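DUF5642 domain-containing protein (PDB 4TMD) is of unknown function but is a probable mycobacterial lipoprotein whose DUF5642 domain belongs to the Mog1p/PsbP-like clan. Local coordinates at residues 23-28 / 70-75; 82-87 / 161-166. All blocks are in the same frame, centred on the assembly; numbering follows the deposited sequence.

Contact 1 (23-28 / 70-75); sequences VSEVAP and AATAAE
Glu25 and Thr72 face each other in a non-hydrogen-bonded pair of two antiparallel strands, and a water joins their side chains. From CB, which lies 3.8 Å from Ala71 O, the glutamate swings CG back beside its own backbone N (chi1 -53°) and then runs out extended. At the tip, OE1 accepts a hydrogen bond from the water at 3.0 Å and also forms a salt bridge with Lys14. The same water donates to Thr72 OG1 at 3.1 Å, and that hydroxyl is hydrogen-bonded to Val10 O. A long acidic chain suits this exposed place. Val23 shares this face and divides its branches: CG2 rests on Ala74 CB at 4.0 Å, while CG1 leans toward Thr72 CG2. On the reverse face Val26 CB meets Ala71 CB, also at 4.0 Å, and Ser24 OG stands 3.7 Å from Ala73 CB. The alanines add little bulk, and Met84 and Ile82 of strand 79-88 pack against Ala71 and Ala73. Two hydrogen-bonded pairs, Ser24 with Ala73 and Val26 with Ala71, supply four nearly straight backbone bonds. Beyond them Pro28 CG touches Ala70 CB where the chain turns a corner. This is the regular antiparallel ladder of a sheet's outermost strand.

Contact 2 (82-87 / 161-166); sequences IVMAVE and IVTANP
Met84 and Ile161 exchange two backbone hydrogen bonds, and Ile82 and Thr163 exchange two more, so that four bonds tie the strands together within three residue pairs. Met84 N to Ile161 O is 2.8 Å with an almost perfectly straight N-H (179°), and the return bond from Ile161 N to Met84 O has the same length. Between these two bonded pairs Val162 CA sits 3.3 Å from Ile82 O in a CA-H...O contact. Thr163 is the polar side chain of this group, and its OG1 finds a hydrogen bond with Asn150 on the next strand, which suits a hydroxyl at a partly exposed position. On the same face, the methionine sets CG beside its backbone N and bends at its last torsion (chi3 -69°), carrying CE across to within 4.0 Å of Ile161 CB and 4.1 Å of Ile161 CG2. A flexible thioether can follow the branched isoleucine in this way, and Leu35 and Leu36 of helix 33-36 also touch Met84. The other face belongs to Val83 and Val162, whose side chains run alongside each other in the same direction, with their CG2 methyls 4.0 Å apart. Ala189 and Ala182 of helix 179-194 pack on them, small residues that let the helix approach the sheet. Main-chain bonds thus hold the strands, with apolar packing under the helix and a more mixed face around Thr163.

In the fold
Both contacts are antiparallel pairings in one large sheet, and they are joined directly: strands 67-76 and 79-88 are consecutive in the chain and neighbours in the sheet, with Thr72 O 2.6 Å from Val83 N in a probable hydrogen bond. Contact 1 brings in the outermost strand 22-30 and is partly buried, so alanines there mix with a serine, a glutamate whose charge is paired with Lys14 outside the two strands, and water. Contact 2, nearer the chain centre, is buried, with larger aliphatic side chains and helices 33-36 and 179-194 against opposite faces. Ala71 CB packs on Met84 CG at 3.9 Å, carrying the apolar layer from the inner pair toward the edge.

Contact 1 (23-28 / 70-75)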
loop_
_atom_site.group_PDB
_atom_site.type_symbol
_atom_site.label_atom_id
_atom_site.label_comp_id
_atom_site.label_asym_id
_atom_site.label_seq_id
_atom_site.Cartn_x
_atom_site.Cartn_y
_atom_site.Cartn_z
ATOM N N VAL A 23 -15.079 -8.042 -6.857
ATOM C CA VAL A 23 -14.640 -7.757 -5.488
ATOM C C VAL A 23 -14.394 -9.040 -4.703
ATOM O O VAL A 23 -15.125 -10.012 -4.855
ATOM C CB VAL A 23 -15.683 -6.887 -4.758
ATOM C CG1 VAL A 23 -15.385 -6.787 -3.269
ATOM C CG2 VAL A 23 -15.740 -5.511 -5.395
ATOM N N SER A 24 -13.356 -9.040 -3.876
ATOM C CA SER A 24 -13.088 -10.140 -2.954
ATOM C C SER A 24 -12.727 -9.587 -1.577
ATOM O O SER A 24 -12.509 -8.383 -1.418
ATOM C CB SER A 24 -11.954 -11.022 -3.472
ATOM O OG SER A 24 -10.773 -10.256 -3.664
ATOM N N GLU A 25 -12.652 -10.476 -0.588
ATOM C CA GLU A 25 -12.398 -10.069 0.781
ATOM C C GLU A 25 -11.476 -11.039 1.477
ATOM O O GLU A 25 -11.424 -12.222 1.129
ATOM C CB GLU A 25 -13.706 -9.974 1.569
ATOM C CG GLU A 25 -14.767 -9.108 0.940
ATOM C CD GLU A 25 -16.095 -9.266 1.631
ATOM O OE1 GLU A 25 -16.262 -8.672 2.714
ATOM O OE2 GLU A 25 -16.975 -9.976 1.095
ATOM N N VAL A 26 -10.743 -10.521 2.459
ATOM C CA VAL A 26 -10.015 -11.344 3.412
ATOM C C VAL A 26 -10.600 -11.024 4.782
ATOM O O VAL A 26 -10.527 -9.883 5.241
ATOM C CB VAL A 26 -8.493 -11.073 3.404
ATOM C CG1 VAL A 26 -7.792 -11.854 4.527
ATOM C CG2 VAL A 26 -7.884 -11.398 2.058
ATOM N N ALA A 27 -11.215 -12.018 5.414
ATOM C CA ALA A 27 -11.766 -11.858 6.754
ATOM C C ALA A 27 -10.641 -11.658 7.756
ATOM O O ALA A 27 -9.502 -12.029 7.486
ATOM C CB ALA A 27 -12.605 -13.076 7.127
ATOM N N PRO A 28 -10.947 -11.049 8.914
ATOM C CA PRO A 28 -9.897 -10.799 9.905
ATOM C C PRO A 28 -9.128 -12.056 10.301
ATOM O O PRO A 28 -9.720 -13.093 10.587
ATOM C CB PRO A 28 -10.671 -10.228 11.090
ATOM C CG PRO A 28 -11.819 -9.525 10.446
ATOM C CD PRO A 28 -12.214 -10.390 9.280
ATOM N N ALA A 70 -7.455 -7.443 7.850
ATOM C CA ALA A 70 -8.606 -7.754 7.016
ATOM C C ALA A 70 -8.439 -6.963 5.735
ATOM O O ALA A 70 -7.815 -5.904 5.746
ATOM C CB ALA A 70 -9.924 -7.383 7.716
ATOM N N ALA A 71 -9.012 -7.434 4.636
ATOM C CA ALA A 71 -8.844 -6.717 3.387
ATOM C C ALA A 71 -10.075 -6.771 2.491
ATOM O O ALA A 71 -10.920 -7.665 2.603
ATOM C CB ALA A 71 -7.630 -7.242 2.647
ATOM N N THR A 72 -10.190 -5.757 1.644
ATOM C CA THR A 72 -11.157 -5.751 0.566
ATOM C C THR A 72 -10.372 -5.460 -0.707
ATOM O O THR A 72 -9.571 -4.524 -0.737
ATOM C CB THR A 72 -12.258 -4.711 0.764
ATOM O OG1 THR A 72 -13.068 -5.087 1.886
ATOM C CG2 THR A 72 -13.148 -4.640 -0.484
ATOM N N ALA A 73 -10.565 -6.275 -1.739
ATOM C CA ALA A 73 -9.844 -6.056 -2.996
ATOM C C ALA A 73 -10.815 -6.028 -4.166
ATOM O O ALA A 73 -11.887 -6.634 -4.103
ATOM C CB ALA A 73 -8.798 -7.125 -3.190
ATOM N N ALA A 74 -10.455 -5.310 -5.225
ATOM C CA ALA A 74 -11.326 -5.181 -6.397
ATOM C C ALA A 74 -10.508 -5.123 -7.666
ATOM O O ALA A 74 -9.480 -4.453 -7.707
ATOM C CB ALA A 74 -12.180 -3.949 -6.302
ATOM N N GLU A 75 -10.979 -5.800 -8.709
ATOM C CA GLU A 75 -10.314 -5.756 -10.005
ATOM C C GLU A 75 -11.307 -5.330 -11.062
ATOM O O GLU A 75 -12.400 -5.891 -11.135
ATOM C CB GLU A 75 -9.716 -7.119 -10.353
ATOM C CG GLU A 75 -8.795 -7.649 -9.278
ATOM C CD GLU A 75 -7.873 -8.740 -9.787
ATOM O OE1 GLU A 75 -8.142 -9.286 -10.871
ATOM O OE2 GLU A 75 -6.866 -9.031 -9.110
HETATM O O HOH W 1 -13.842 -7.385 3.821
#

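Contact 2 (82-87 / 161-166)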
loop_
_atom_site.group_PDB
_atom_site.type_symbol
_atom_site.label_atom_id
_atom_site.label_comp_id
_atom_site.label_asym_id
_atom_site.label_seq_id
_atom_site.Cartn_x
_atom_site.Cartn_y
_atom_site.Cartn_z
ATOM N N ILE A 82 -6.301 -2.990 -3.637
ATOM C CA ILE A 82 -6.353 -3.775 -2.403
ATOM C C ILE A 82 -6.414 -2.843 -1.205
ATOM O O ILE A 82 -5.518 -2.017 -1.016
ATOM C CB ILE A 82 -5.136 -4.682 -2.252
ATOM C CG1 ILE A 82 -5.020 -5.610 -3.456
ATOM C CG2 ILE A 82 -5.224 -5.487 -0.922
ATOM C CD1 ILE A 82 -3.745 -6.401 -3.478
ATOM N N VAL A 83 -7.471 -2.945 -0.411
ATOM C CA VAL A 83 -7.560 -2.126 0.802
ATOM C C VAL A 83 -7.353 -3.019 2.035
ATOM O O VAL A 83 -8.207 -3.841 2.349
ATOM C CB VAL A 83 -8.916 -1.391 0.903
ATOM C CG1 VAL A 83 -8.944 -0.501 2.149
ATOM C CG2 VAL A 83 -9.154 -0.547 -0.341
ATOM N N MET A 84 -6.215 -2.859 2.716
ATOM C CA MET A 84 -5.891 -3.665 3.891
ATOM C C MET A 84 -5.953 -2.830 5.168
ATOM O O MET A 84 -5.428 -1.719 5.207
ATOM C CB MET A 84 -4.492 -4.289 3.768
ATOM C CG MET A 84 -4.319 -5.210 2.574
ATOM S SD MET A 84 -2.639 -5.868 2.406
ATOM C CE MET A 84 -1.701 -4.416 1.948
ATOM N N ALA A 85 -6.616 -3.370 6.189
ATOM C CA ALA A 85 -6.683 -2.739 7.508
ATOM C C ALA A 85 -5.985 -3.636 8.512
ATOM O O ALA A 85 -6.279 -4.832 8.587
ATOM C CB ALA A 85 -8.139 -2.485 7.940
ATOM N N VAL A 86 -5.075 -3.043 9.278
ATOM C CA VAL A 86 -4.247 -3.763 10.241
ATOM C C VAL A 86 -4.378 -3.155 11.633
ATOM O O VAL A 86 -4.408 -1.931 11.770
ATOM C CB VAL A 86 -2.763 -3.725 9.827
ATOM C CG1 VAL A 86 -1.871 -4.337 10.911
ATOM C CG2 VAL A 86 -2.559 -4.432 8.507
ATOM N N GLU A 87 -4.478 -4.006 12.651
ATOM C CA GLU A 87 -4.388 -3.555 14.047
ATOM C C GLU A 87 -3.290 -4.355 14.719
ATOM O O GLU A 87 -3.313 -5.580 14.653
ATOM C CB GLU A 87 -5.718 -3.743 14.776
ATOM C CG GLU A 87 -5.723 -3.176 16.186
ATOM C CD GLU A 87 -7.022 -3.435 16.942
ATOM O OE1 GLU A 87 -7.030 -3.259 18.179
ATOM O OE2 GLU A 87 -8.037 -3.799 16.309
ATOM N N ILE A 161 -3.701 0.342 4.479
ATOM C CA ILE A 161 -2.879 0.408 3.286
ATOM C C ILE A 161 -3.711 0.167 2.031
ATOM O O ILE A 161 -4.354 -0.878 1.895
ATOM C CB ILE A 161 -1.741 -0.626 3.313
ATOM C CG1 ILE A 161 -0.970 -0.548 4.633
ATOM C CG2 ILE A 161 -0.821 -0.411 2.121
ATOM C CD1 ILE A 161 0.198 -1.490 4.670
ATOM N N VAL A 162 -3.699 1.138 1.129
ATOM C CA VAL A 162 -4.326 0.954 -0.171
ATOM C C VAL A 162 -3.213 0.766 -1.192
ATOM O O VAL A 162 -2.280 1.574 -1.276
ATOM C CB VAL A 162 -5.246 2.146 -0.554
ATOM C CG1 VAL A 162 -5.775 1.998 -2.008
ATOM C CG2 VAL A 162 -6.413 2.247 0.443
ATOM N N THR A 163 -3.296 -0.327 -1.941
ATOM C CA THR A 163 -2.362 -0.581 -3.032
ATOM C C THR A 163 -3.132 -0.603 -4.344
ATOM O O THR A 163 -4.147 -1.294 -4.455
ATOM C CB THR A 163 -1.615 -1.910 -2.844
ATOM O OG1 THR A 163 -0.942 -1.899 -1.574
ATOM C CG2 THR A 163 -0.589 -2.093 -3.959
ATOM N N ALA A 164 -2.677 0.176 -5.319
ATOM C CA ALA A 164 -3.321 0.222 -6.632
ATOM C C ALA A 164 -2.298 -0.085 -7.716
ATOM O O ALA A 164 -1.226 0.510 -7.725
ATOM C CB ALA A 164 -3.946 1.578 -6.876
ATOM N N ASN A 165 -2.624 -0.999 -8.628
ATOM C CA ASN A 165 -1.693 -1.359 -9.707
ATOM C C ASN A 165 -2.447 -1.642 -11.013
ATOM O O ASN A 165 -3.601 -2.056 -10.975
ATOM C CB ASN A 165 -0.852 -2.572 -9.294
ATOM C CG ASN A 165 -1.674 -3.840 -9.212
ATOM O OD1 ASN A 165 -2.223 -4.168 -8.171
ATOM N ND2 ASN A 165 -1.782 -4.548 -10.321
ATOM N N PRO A 166 -1.800 -1.410 -12.171
ATOM C CA PRO A 166 -2.428 -1.803 -13.440
ATOM C C PRO A 166 -2.606 -3.317 -13.491
ATOM O O PRO A 166 -1.711 -4.032 -13.026
ATOM C CB PRO A 166 -1.419 -1.349 -14.509
ATOM C CG PRO A 166 -0.380 -0.541 -13.796
ATOM C CD PRO A 166 -0.404 -0.981 -12.357
#